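Local coordinates for methyl-coenzyme M reductase subunit gamma (Methanosarcina barkeri, PDB 1E6Y), which forms part of the nickel coenzyme F430 enzyme that uses coenzyme B to release methane from methyl-coenzyme M, the last step of methanogenesis, at residues C[18-22]-C[23-27]; C[52-56]-C[57-61]; C[125-128]-C[129-132]; C[236-239]-C[240-244]. All blocks are in the same frame, centred on the assembly; numbering follows the deposited sequence.

Contact 1 of 4, residues C[18-22]-C[23-27]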
loop_
_atom_site.group_PDB
_atom_site.type_symbol
_atom_site.label_atom_id
_atom_site.label_comp_id
_atom_site.label_asym_id
_atom_site.label_seq_id
_atom_site.Cartn_x
_atom_site.Cartn_y
_atom_site.Cartn_z
ATOM N N ARG C 18 9.079 1.797 48.360
ATOM C CA ARG C 18 8.466 0.624 48.989
ATOM C C ARG C 18 7.225 0.902 49.803
ATOM O O ARG C 18 6.302 0.076 49.830
ATOM C CB ARG C 18 9.524 -0.099 49.835
ATOM C CG ARG C 18 10.644 -0.687 48.993
ATOM C CD ARG C 18 11.515 -1.609 49.846
ATOM N NE ARG C 18 12.429 -0.823 50.682
ATOM C CZ ARG C 18 13.620 -0.401 50.299
ATOM N NH1 ARG C 18 14.362 0.306 51.155
ATOM N NH2 ARG C 18 14.130 -0.650 49.098
ATOM N N LYS C 19 7.158 2.066 50.443
ATOM C CA LYS C 19 5.952 2.463 51.168
ATOM C C LYS C 19 4.757 2.624 50.230
ATOM O O LYS C 19 3.663 2.138 50.515
ATOM C CB LYS C 19 6.188 3.771 51.925
ATOM C CG LYS C 19 6.966 3.604 53.214
ATOM C CD LYS C 19 7.144 4.932 53.921
ATOM C CE LYS C 19 7.977 4.774 55.179
ATOM N NZ LYS C 19 8.162 6.073 55.875
ATOM N N HIS C 20 4.986 3.270 49.089
ATOM C CA HIS C 20 3.940 3.482 48.094
ATOM C C HIS C 20 3.481 2.171 47.463
ATOM O O HIS C 20 2.284 1.906 47.372
ATOM C CB HIS C 20 4.433 4.443 47.007
ATOM C CG HIS C 20 4.578 5.858 47.477
ATOM N ND1 HIS C 20 4.471 6.940 46.628
ATOM C CD2 HIS C 20 4.800 6.371 48.711
ATOM C CE1 HIS C 20 4.621 8.057 47.321
ATOM N NE2 HIS C 20 4.820 7.738 48.586
ATOM N N MET C 21 4.439 1.326 47.088
ATOM C CA MET C 21 4.130 0.040 46.467
ATOM C C MET C 21 3.369 -0.884 47.410
ATOM O O MET C 21 2.403 -1.532 47.005
ATOM C CB MET C 21 5.414 -0.649 46.007
ATOM C CG MET C 21 6.136 0.074 44.885
ATOM S SD MET C 21 7.632 -0.781 44.381
ATOM C CE MET C 21 6.980 -1.927 43.154
ATOM N N SER C 22 3.795 -0.932 48.670
ATOM C CA SER C 22 3.173 -1.808 49.658
ATOM C C SER C 22 1.909 -1.208 50.271
ATOM O O SER C 22 1.206 -1.875 51.031
ATOM C CB SER C 22 4.171 -2.151 50.767
ATOM O OG SER C 22 4.502 -1.006 51.529
ATOM N N GLY C 23 1.646 0.062 49.970
ATOM C CA GLY C 23 0.447 0.714 50.472
ATOM C C GLY C 23 0.528 1.116 51.935
ATOM O O GLY C 23 -0.486 1.443 52.552
ATOM N N LYS C 24 1.734 1.098 52.490
ATOM C CA LYS C 24 1.952 1.532 53.865
ATOM C C LYS C 24 2.186 3.039 53.896
ATOM O O LYS C 24 3.323 3.511 53.895
ATOM C CB LYS C 24 3.134 0.772 54.468
ATOM C CG LYS C 24 2.848 -0.715 54.634
ATOM C CD LYS C 24 4.066 -1.494 55.095
ATOM C CE LYS C 24 3.735 -2.978 55.198
ATOM N NZ LYS C 24 4.847 -3.774 55.794
ATOM N N LEU C 25 1.088 3.784 53.841
ATOM C CA LEU C 25 1.123 5.229 53.669
ATOM C C LEU C 25 0.487 5.918 54.866
ATOM O O LEU C 25 -0.652 5.620 55.226
ATOM C CB LEU C 25 0.362 5.624 52.400
ATOM C CG LEU C 25 0.872 5.071 51.070
ATOM C CD1 LEU C 25 -0.190 5.237 49.997
ATOM C CD2 LEU C 25 2.145 5.793 50.680
ATOM N N GLU C 26 1.195 6.894 55.427
ATOM C CA GLU C 26 0.674 7.674 56.545
ATOM C C GLU C 26 -0.491 8.558 56.103
ATOM O O GLU C 26 -0.397 9.270 55.104
ATOM C CB GLU C 26 1.783 8.543 57.143
ATOM C CG GLU C 26 1.343 9.373 58.344
ATOM C CD GLU C 26 2.472 10.183 58.961
ATOM O OE1 GLU C 26 2.245 10.780 60.033
ATOM O OE2 GLU C 26 3.582 10.233 58.383
ATOM N N LYS C 27 -1.611 8.443 56.810
ATOM C CA LYS C 27 -2.747 9.334 56.605
ATOM C C LYS C 27 -2.408 10.712 57.171
ATOM O O LYS C 27 -1.987 10.830 58.324
ATOM C CB LYS C 27 -3.983 8.769 57.305
ATOM C CG LYS C 27 -5.281 9.484 56.973
ATOM C CD LYS C 27 -6.449 8.807 57.674
ATOM C CE LYS C 27 -7.782 9.401 57.257
ATOM N NZ LYS C 27 -7.833 10.860 57.524
#

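Contact 2 of 4, residues C[52-56]-C[57-61]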
loop_
_atom_site.group_PDB
_atom_site.type_symbol
_atom_site.label_atom_id
_atom_site.label_comp_id
_atom_site.label_asym_id
_atom_site.label_seq_id
_atom_site.Cartn_x
_atom_site.Cartn_y
_atom_site.Cartn_z
ATOM N N THR C 52 -23.330 1.431 33.656
ATOM C CA THR C 52 -23.112 1.229 32.230
ATOM C C THR C 52 -23.760 -0.072 31.747
ATOM O O THR C 52 -24.050 -0.225 30.562
ATOM C CB THR C 52 -21.598 1.239 31.883
ATOM O OG1 THR C 52 -21.435 1.216 30.460
ATOM C CG2 THR C 52 -20.886 0.040 32.496
ATOM N N HIS C 53 -24.019 -0.983 32.683
ATOM C CA HIS C 53 -24.804 -2.186 32.413
ATOM C C HIS C 53 -25.509 -2.627 33.696
ATOM O O HIS C 53 -25.195 -2.129 34.779
ATOM C CB HIS C 53 -23.905 -3.312 31.869
ATOM C CG HIS C 53 -22.838 -3.764 32.818
ATOM N ND1 HIS C 53 -23.108 -4.529 33.933
ATOM C CD2 HIS C 53 -21.491 -3.637 32.768
ATOM C CE1 HIS C 53 -21.974 -4.858 34.525
ATOM N NE2 HIS C 53 -20.977 -4.331 33.838
ATOM N N PRO C 54 -26.518 -3.513 33.588
ATOM C CA PRO C 54 -27.257 -3.976 34.770
ATOM C C PRO C 54 -26.351 -4.680 35.781
ATOM O O PRO C 54 -25.268 -5.156 35.429
ATOM C CB PRO C 54 -28.304 -4.933 34.192
ATOM C CG PRO C 54 -28.467 -4.500 32.775
ATOM C CD PRO C 54 -27.088 -4.073 32.347
ATOM N N PRO C 55 -26.770 -4.737 37.054
ATOM C CA PRO C 55 -26.026 -5.493 38.066
ATOM C C PRO C 55 -25.804 -6.945 37.645
ATOM O O PRO C 55 -26.643 -7.537 36.962
ATOM C CB PRO C 55 -26.909 -5.392 39.309
ATOM C CG PRO C 55 -27.689 -4.132 39.097
ATOM C CD PRO C 55 -27.979 -4.117 37.627
ATOM N N LEU C 56 -24.640 -7.484 37.998
ATOM C CA LEU C 56 -24.290 -8.861 37.660
ATOM C C LEU C 56 -25.351 -9.840 38.154
ATOM O O LEU C 56 -25.696 -10.792 37.458
ATOM C CB LEU C 56 -22.932 -9.228 38.265
ATOM C CG LEU C 56 -21.715 -8.440 37.781
ATOM C CD1 LEU C 56 -20.483 -8.912 38.527
ATOM C CD2 LEU C 56 -21.532 -8.627 36.284
ATOM N N ALA C 57 -25.906 -9.556 39.332
ATOM C CA ALA C 57 -26.917 -10.411 39.946
ATOM C C ALA C 57 -28.232 -10.382 39.174
ATOM O O ALA C 57 -29.012 -11.334 39.232
ATOM C CB ALA C 57 -27.150 -9.987 41.389
ATOM N N GLU C 58 -28.469 -9.302 38.435
ATOM C CA GLU C 58 -29.692 -9.177 37.650
ATOM C C GLU C 58 -29.619 -9.904 36.312
ATOM O O GLU C 58 -30.529 -10.654 35.958
ATOM C CB GLU C 58 -30.041 -7.707 37.407
ATOM C CG GLU C 58 -31.308 -7.520 36.569
ATOM C CD GLU C 58 -31.756 -6.076 36.452
ATOM O OE1 GLU C 58 -31.107 -5.186 37.040
ATOM O OE2 GLU C 58 -32.782 -5.836 35.782
ATOM N N MET C 59 -28.562 -9.649 35.547
ATOM C CA MET C 59 -28.455 -10.216 34.207
ATOM C C MET C 59 -27.821 -11.601 34.186
ATOM O O MET C 59 -27.995 -12.348 33.224
ATOM C CB MET C 59 -27.686 -9.268 33.282
ATOM C CG MET C 59 -26.305 -8.897 33.766
ATOM S SD MET C 59 -25.451 -7.791 32.619
ATOM C CE MET C 59 -23.846 -7.754 33.396
ATOM N N GLY C 60 -27.148 -11.967 35.273
ATOM C CA GLY C 60 -26.476 -13.254 35.329
ATOM C C GLY C 60 -25.156 -13.264 34.584
ATOM O O GLY C 60 -24.827 -12.309 33.879
ATOM N N GLU C 61 -24.388 -14.336 34.754
ATOM C CA GLU C 61 -23.067 -14.455 34.141
ATOM C C GLU C 61 -22.877 -15.848 33.557
ATOM O O GLU C 61 -23.433 -16.819 34.074
ATOM C CB GLU C 61 -21.974 -14.198 35.180
ATOM C CG GLU C 61 -21.974 -12.798 35.760
ATOM C CD GLU C 61 -20.720 -12.505 36.555
ATOM O OE1 GLU C 61 -20.586 -13.023 37.683
ATOM O OE2 GLU C 61 -19.858 -11.769 36.036
#

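Contact 3 of 4, residues C[125-128]-C[129-132]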
loop_
_atom_site.group_PDB
_atom_site.type_symbol
_atom_site.label_atom_id
_atom_site.label_comp_id
_atom_site.label_asym_id
_atom_site.label_seq_id
_atom_site.Cartn_x
_atom_site.Cartn_y
_atom_site.Cartn_z
ATOM N N ALA C 125 -11.351 2.718 37.038
ATOM C CA ALA C 125 -11.977 1.575 37.693
ATOM C C ALA C 125 -13.473 1.835 37.790
ATOM O O ALA C 125 -13.922 2.963 37.566
ATOM C CB ALA C 125 -11.378 1.372 39.088
ATOM N N ARG C 126 -14.245 0.789 38.084
ATOM C CA ARG C 126 -15.664 0.950 38.366
ATOM C C ARG C 126 -15.819 2.096 39.365
ATOM O O ARG C 126 -15.047 2.139 40.328
ATOM C CB ARG C 126 -16.212 -0.365 38.921
ATOM C CG ARG C 126 -16.034 -1.513 37.919
ATOM C CD ARG C 126 -17.115 -1.420 36.834
ATOM N NE ARG C 126 -17.125 -2.682 36.077
ATOM C CZ ARG C 126 -18.151 -3.068 35.326
ATOM N NH1 ARG C 126 -19.235 -2.319 35.201
ATOM N NH2 ARG C 126 -18.049 -4.244 34.699
ATOM N N GLU C 127 -16.753 3.013 39.132
ATOM C CA GLU C 127 -16.740 4.285 39.845
ATOM C C GLU C 127 -16.594 4.177 41.362
ATOM O O GLU C 127 -15.755 4.865 41.943
ATOM C CB GLU C 127 -17.975 5.119 39.512
ATOM C CG GLU C 127 -17.883 6.524 40.091
ATOM C CD GLU C 127 -19.065 7.402 39.752
ATOM O OE1 GLU C 127 -19.037 8.585 40.147
ATOM O OE2 GLU C 127 -20.017 6.924 39.099
ATOM N N ARG C 128 -17.367 3.301 42.004
ATOM C CA ARG C 128 -17.283 3.192 43.467
ATOM C C ARG C 128 -15.944 2.598 43.881
ATOM O O ARG C 128 -15.405 2.987 44.925
ATOM C CB ARG C 128 -18.438 2.425 44.090
ATOM C CG ARG C 128 -18.356 0.902 44.035
ATOM C CD ARG C 128 -19.700 0.321 44.468
ATOM N NE ARG C 128 -20.750 0.761 43.555
ATOM C CZ ARG C 128 -22.039 0.751 43.815
ATOM N NH1 ARG C 128 -22.530 0.336 44.979
ATOM N NH2 ARG C 128 -22.892 1.173 42.885
ATOM N N ASP C 129 -15.394 1.674 43.090
ATOM C CA ASP C 129 -14.065 1.117 43.374
ATOM C C ASP C 129 -12.998 2.198 43.236
ATOM O O ASP C 129 -12.065 2.269 44.033
ATOM C CB ASP C 129 -13.713 -0.023 42.410
ATOM C CG ASP C 129 -14.758 -1.123 42.374
ATOM O OD1 ASP C 129 -14.829 -1.797 41.330
ATOM O OD2 ASP C 129 -15.473 -1.349 43.377
ATOM N N MET C 130 -13.113 2.993 42.176
ATOM C CA MET C 130 -12.195 4.095 41.921
ATOM C C MET C 130 -12.184 5.090 43.087
ATOM O O MET C 130 -11.118 5.531 43.517
ATOM C CB MET C 130 -12.585 4.796 40.612
ATOM C CG MET C 130 -11.724 5.996 40.244
ATOM S SD MET C 130 -12.255 7.503 41.086
ATOM C CE MET C 130 -13.880 7.736 40.356
ATOM N N GLU C 131 -13.360 5.359 43.655
ATOM C CA GLU C 131 -13.479 6.309 44.763
ATOM C C GLU C 131 -12.755 5.838 46.024
ATOM O O GLU C 131 -12.208 6.654 46.772
ATOM C CB GLU C 131 -14.950 6.587 45.084
ATOM C CG GLU C 131 -15.648 7.458 44.053
ATOM C CD GLU C 131 -16.870 8.176 44.605
ATOM O OE1 GLU C 131 -17.516 7.643 45.531
ATOM O OE2 GLU C 131 -17.191 9.274 44.105
ATOM N N GLN C 132 -12.720 4.524 46.237
ATOM C CA GLN C 132 -11.969 3.952 47.353
ATOM C C GLN C 132 -10.479 4.231 47.195
ATOM O O GLN C 132 -9.801 4.616 48.149
ATOM C CB GLN C 132 -12.184 2.441 47.425
ATOM C CG GLN C 132 -13.472 2.014 48.096
ATOM C CD GLN C 132 -13.435 0.559 48.528
ATOM O OE1 GLN C 132 -12.559 -0.206 48.112
ATOM N NE2 GLN C 132 -14.368 0.175 49.394
HETATM O O HOH W 1 -13.079 -1.704 39.277
HETATM O O HOH W 2 -16.740 9.683 41.388
#

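Contact 4 of 4, residues C[236-239]-C[240-244]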
loop_
_atom_site.group_PDB
_atom_site.type_symbol
_atom_site.label_atom_id
_atom_site.label_comp_id
_atom_site.label_asym_id
_atom_site.label_seq_id
_atom_site.Cartn_x
_atom_site.Cartn_y
_atom_site.Cartn_z
ATOM N N PHE C 236 18.769 -4.939 32.341
ATOM C CA PHE C 236 19.289 -4.653 31.009
ATOM C C PHE C 236 20.131 -5.812 30.460
ATOM O O PHE C 236 19.932 -6.247 29.322
ATOM C CB PHE C 236 20.125 -3.367 31.045
ATOM C CG PHE C 236 20.950 -3.145 29.811
ATOM C CD1 PHE C 236 20.352 -2.728 28.624
ATOM C CD2 PHE C 236 22.321 -3.390 29.825
ATOM C CE1 PHE C 236 21.109 -2.561 27.464
ATOM C CE2 PHE C 236 23.088 -3.227 28.670
ATOM C CZ PHE C 236 22.480 -2.812 27.487
ATOM N N ASP C 237 21.093 -6.277 31.256
ATOM C CA ASP C 237 21.969 -7.375 30.857
ATOM C C ASP C 237 21.181 -8.631 30.520
ATOM O O ASP C 237 21.402 -9.253 29.478
ATOM C CB ASP C 237 22.964 -7.702 31.972
ATOM C CG ASP C 237 24.151 -6.752 32.005
ATOM O OD1 ASP C 237 24.282 -5.894 31.104
ATOM O OD2 ASP C 237 24.966 -6.880 32.940
ATOM N N GLN C 238 20.276 -9.010 31.416
ATOM C CA GLN C 238 19.490 -10.218 31.239
ATOM C C GLN C 238 18.558 -10.111 30.043
ATOM O O GLN C 238 18.456 -11.053 29.254
ATOM C CB GLN C 238 18.678 -10.515 32.495
ATOM C CG GLN C 238 19.494 -11.100 33.632
ATOM C CD GLN C 238 18.712 -11.157 34.920
ATOM O OE1 GLN C 238 18.404 -10.127 35.521
ATOM N NE2 GLN C 238 18.338 -12.362 35.328
ATOM N N ARG C 239 17.884 -8.970 29.897
ATOM C CA ARG C 239 16.994 -8.802 28.732
ATOM C C ARG C 239 17.786 -8.918 27.446
ATOM O O ARG C 239 17.327 -9.578 26.496
ATOM C CB ARG C 239 16.271 -7.462 28.790
ATOM C CG ARG C 239 15.204 -7.366 29.864
ATOM C CD ARG C 239 14.489 -6.033 29.714
ATOM N NE ARG C 239 13.390 -5.782 30.617
ATOM C CZ ARG C 239 12.637 -4.684 30.497
ATOM N NH1 ARG C 239 11.650 -4.421 31.323
ATOM N NH2 ARG C 239 12.916 -3.851 29.488
ATOM N N THR C 240 18.965 -8.309 27.401
ATOM C CA THR C 240 19.791 -8.321 26.196
ATOM C C THR C 240 20.281 -9.734 25.869
ATOM O O THR C 240 20.135 -10.198 24.736
ATOM C CB THR C 240 21.010 -7.381 26.341
ATOM O OG1 THR C 240 20.561 -6.059 26.663
ATOM C CG2 THR C 240 21.803 -7.335 25.043
ATOM N N LYS C 241 20.806 -10.429 26.875
ATOM C CA LYS C 241 21.319 -11.784 26.692
ATOM C C LYS C 241 20.246 -12.764 26.227
ATOM O O LYS C 241 20.463 -13.541 25.295
ATOM C CB LYS C 241 21.938 -12.298 27.994
ATOM C CG LYS C 241 23.224 -11.598 28.380
ATOM C CD LYS C 241 23.718 -12.067 29.732
ATOM C CE LYS C 241 24.880 -11.213 30.199
ATOM N NZ LYS C 241 25.450 -11.703 31.481
ATOM N N PHE C 242 19.088 -12.723 26.877
ATOM C CA PHE C 242 18.035 -13.700 26.622
ATOM C C PHE C 242 17.308 -13.435 25.305
ATOM O O PHE C 242 16.705 -14.342 24.732
ATOM C CB PHE C 242 17.039 -13.723 27.785
ATOM C CG PHE C 242 17.654 -14.111 29.108
ATOM C CD1 PHE C 242 18.893 -14.745 29.161
ATOM C CD2 PHE C 242 17.015 -13.792 30.303
ATOM C CE1 PHE C 242 19.492 -15.045 30.387
ATOM C CE2 PHE C 242 17.606 -14.092 31.533
ATOM C CZ PHE C 242 18.847 -14.717 31.573
ATOM N N GLY C 243 17.406 -12.201 24.813
ATOM C CA GLY C 243 16.891 -11.880 23.491
ATOM C C GLY C 243 17.730 -12.494 22.388
ATOM O O GLY C 243 17.212 -12.863 21.334
ATOM N N PHE C 244 19.037 -12.567 22.616
ATOM C CA PHE C 244 19.941 -13.303 21.743
ATOM C C PHE C 244 19.665 -14.805 21.873
ATOM O O PHE C 244 19.261 -15.455 20.906
ATOM C CB PHE C 244 21.394 -12.982 22.116
ATOM C CG PHE C 244 22.418 -13.776 21.350
ATOM C CD1 PHE C 244 22.634 -13.541 19.997
ATOM C CD2 PHE C 244 23.185 -14.748 21.991
ATOM C CE1 PHE C 244 23.602 -14.257 19.293
ATOM C CE2 PHE C 244 24.154 -15.470 21.297
ATOM C CZ PHE C 244 24.361 -15.224 19.945
HETATM O O HOH W 3 26.784 -9.140 32.272
#

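Contact 1 of 4, residues C[18-22]-C[23-27]
Lys19 and His20 meet Gly23, Lys24 and Leu25 where helix 12-22 ends in a Schellman motif. Lys24 N returns to Lys19 O at 3.0 Å, a weak bond with an N-H...O angle of only 122°. Gly23 N makes a second weak bond to His20 O. Gly23 has a positive phi of 76°, which turns the chain back over the last helical turn.

The side chains close in around this turn. Leu25 CD2 comes within 3.4 Å of His20 CD2, and the two side chains cross at about a right angle. The approach to the imidazole is oblique. CB of Lys19 lies 3.5 Å from Lys24 O, while the rest of the lysine runs out extended. On another side, Ser22 OG sits 3.5 Å from Lys24 CG.

Ser22 itself is held from within the helix. With chi1 at 67°, its OG turns back and donates to Arg18 O at 2.7 Å. Ser22 N bonds the same oxygen from the opposite face of the carbonyl plane, at 2.9 Å. Further out, Arg18 NH2 bonds Tyr7 O and Gly9 O. Leu25 also packs on Phe104 of helix 98-108, and Glu26 pairs with Arg211.

Lys19 and Lys24 both run outward, and only their aliphatic parts line the turn. The turn gives the last carbonyls two weak N-H partners, while Arg18 O is gripped twice by Ser22.

Contact 2 of 4, residues C[52-56]-C[57-61]
Pro55 is the N-cap of the single-turn helix 56-59, and its O takes two backbone N-H groups, from Met59 N at 3.2 Å and nearly straight (165°) and from Glu58 N at 2.9 Å and well above the carbonyl plane. Gly60, with positive phi, ends the turn, and its N bonds Leu56 O.

Met59 and Leu56 carry much of the side-chain contact. Met59 CG lies between the backbone N and the carbonyl carbon (chi1 56°), and the extended chain runs back to the residues that lead into the helix, crossing Pro54 and His53 at about a right angle. Met59 SD lies 4.1 Å from Pro54 CD. The methyl CE of Met59 reaches Leu56 CD2 at 3.8 Å and approaches the His53 ring obliquely. The sulfur itself is 5.0 Å from the centroid of that ring, a loose sulfur-aromatic contact.

The extended Glu58 chain crosses Pro55 obliquely, with Glu58 OE1 3.4 Å from Pro55 CD. Glu61 lies against both methyls of Leu56, while its OE2 forms a salt bridge with Arg319 of the beta subunit. Leu56 and Met59 also pack on Ala398 of that subunit, so the turn is a surface element docked on a neighbour.

The His53 imidazole is fixed at both nitrogens. NE2 bonds Arg126 NH2, and His53 ND1 donates to Pro54 O at 2.7 Å, with the oxygen close to the ring plane.

Contact 3 of 4, residues C[125-128]-C[129-132]
Glu131 OE2 faces Glu127 OE1 one helical turn away at 4.4 Å, and three groups grip Glu131 OE2: Arg43 NH1, Thr37 OG1 and a water. The water donates to Glu127 OE1 and Glu131 OE2, at 2.8 Å each, and Arg43 also pairs with Glu127 OE1. Glu131 OE1 bonds Tyr49 OH, and Glu127 OE2 forms a salt bridge with Arg81. The two like charges are thus probably well offset.

Arg126 is the N-cap of helix 127-139. Arg126 O accepts Met130 N at 2.8 Å, almost straight at 167°. Asp129 turns back toward the same residue. Its CG stands anti to the carbonyl carbon (chi1 -54°), which brings OD1 within 3.1 Å of Arg126 CB. A second water links OD1 to the N-H of this N-cap residue. OD1 also bonds Thr73 OG1, and OD2 bonds Gly75 N. An alanine in place of Asp129 would probably leave Thr73 OG1, Gly75 N and the water without this partner and weaken the tie to residues 73-75.

Strand 121-126 passes straight into helix 127-139. Met130 packs on Ile85 of strand 82-89 and Leu40 of helix 33-40, while Arg128 and Asp129 lie on Pro74 of helix 74-78.

Contact 4 of 4, residues C[236-239]-C[240-244]
Phe236 begins this turn of helix 226-244, and its carbonyl oxygen takes two bonds from Thr240. Thr240 OG1 donates to Phe236 O at 2.7 Å. Thr240 N bonds the same oxygen at 3.0 Å, approaching from the opposite face of the carbonyl plane. The hydroxyl can fold back in this way because OG1 stands beside the backbone N (chi1 -56°). The Phe236 ring bends back too, so that OG1 lies over one of its faces, 3.6 Å from CE1.

Asp237 O accepts Lys241 N at 2.9 Å, and the lysine chain then runs extended past this carbonyl. Lys241 NZ and Asp237 OD2 are 5.1 Å apart, with one water bridging them. Outside this turn, OD2 forms a salt bridge with a basic side chain of another protein in the complex.

Gln238 O bonds Phe242 N at 3.0 Å. The same oxygen sits over one face of the Phe242 ring, 3.1 Å above its plane and toward the rim. Phe242 CE2 lies 3.9 Å from Gln238 CB. A serine in place of Phe242 would probably open a gap beside Gln238 and cost Tyr346 of the beta subunit its edge-to-face partner.

Arg239 O accepts Gly243 N, and the arginine chain leads away from the turn. Its NH1 forms a salt bridge with Glu336 of the same beta subunit.

This end of helix 226-244 is thus set among other subunits. Phe242 and Arg239 lie on one beta chain, Phe244 touches Ala149 of a second, and the other protein covers Asp237, Thr240 and Lys241.

In the fold
The four contacts follow one another along the chain without interleaving. Contacts 1 and 3 lie nearest the middle of the subunit, their centres about 19 Å apart. Contact 1 ends helix 12-22, while contact 3 starts helix 127-139 where it leaves the four-stranded antiparallel sheet. Contact 2 lies farther out, about 17 Å from contact 3 between centres. These two touch through a probable hydrogen bond of 3.1 Å between His53 NE2 and Arg126 NH2. Contact 4, on the C-terminal helix 226-244, is remote, with its centre about 46 Å from that of contact 2. All four reach a beta subunit, contacts 1 and 3 through one residue each; contact 4 is also covered by another protein of the assembly.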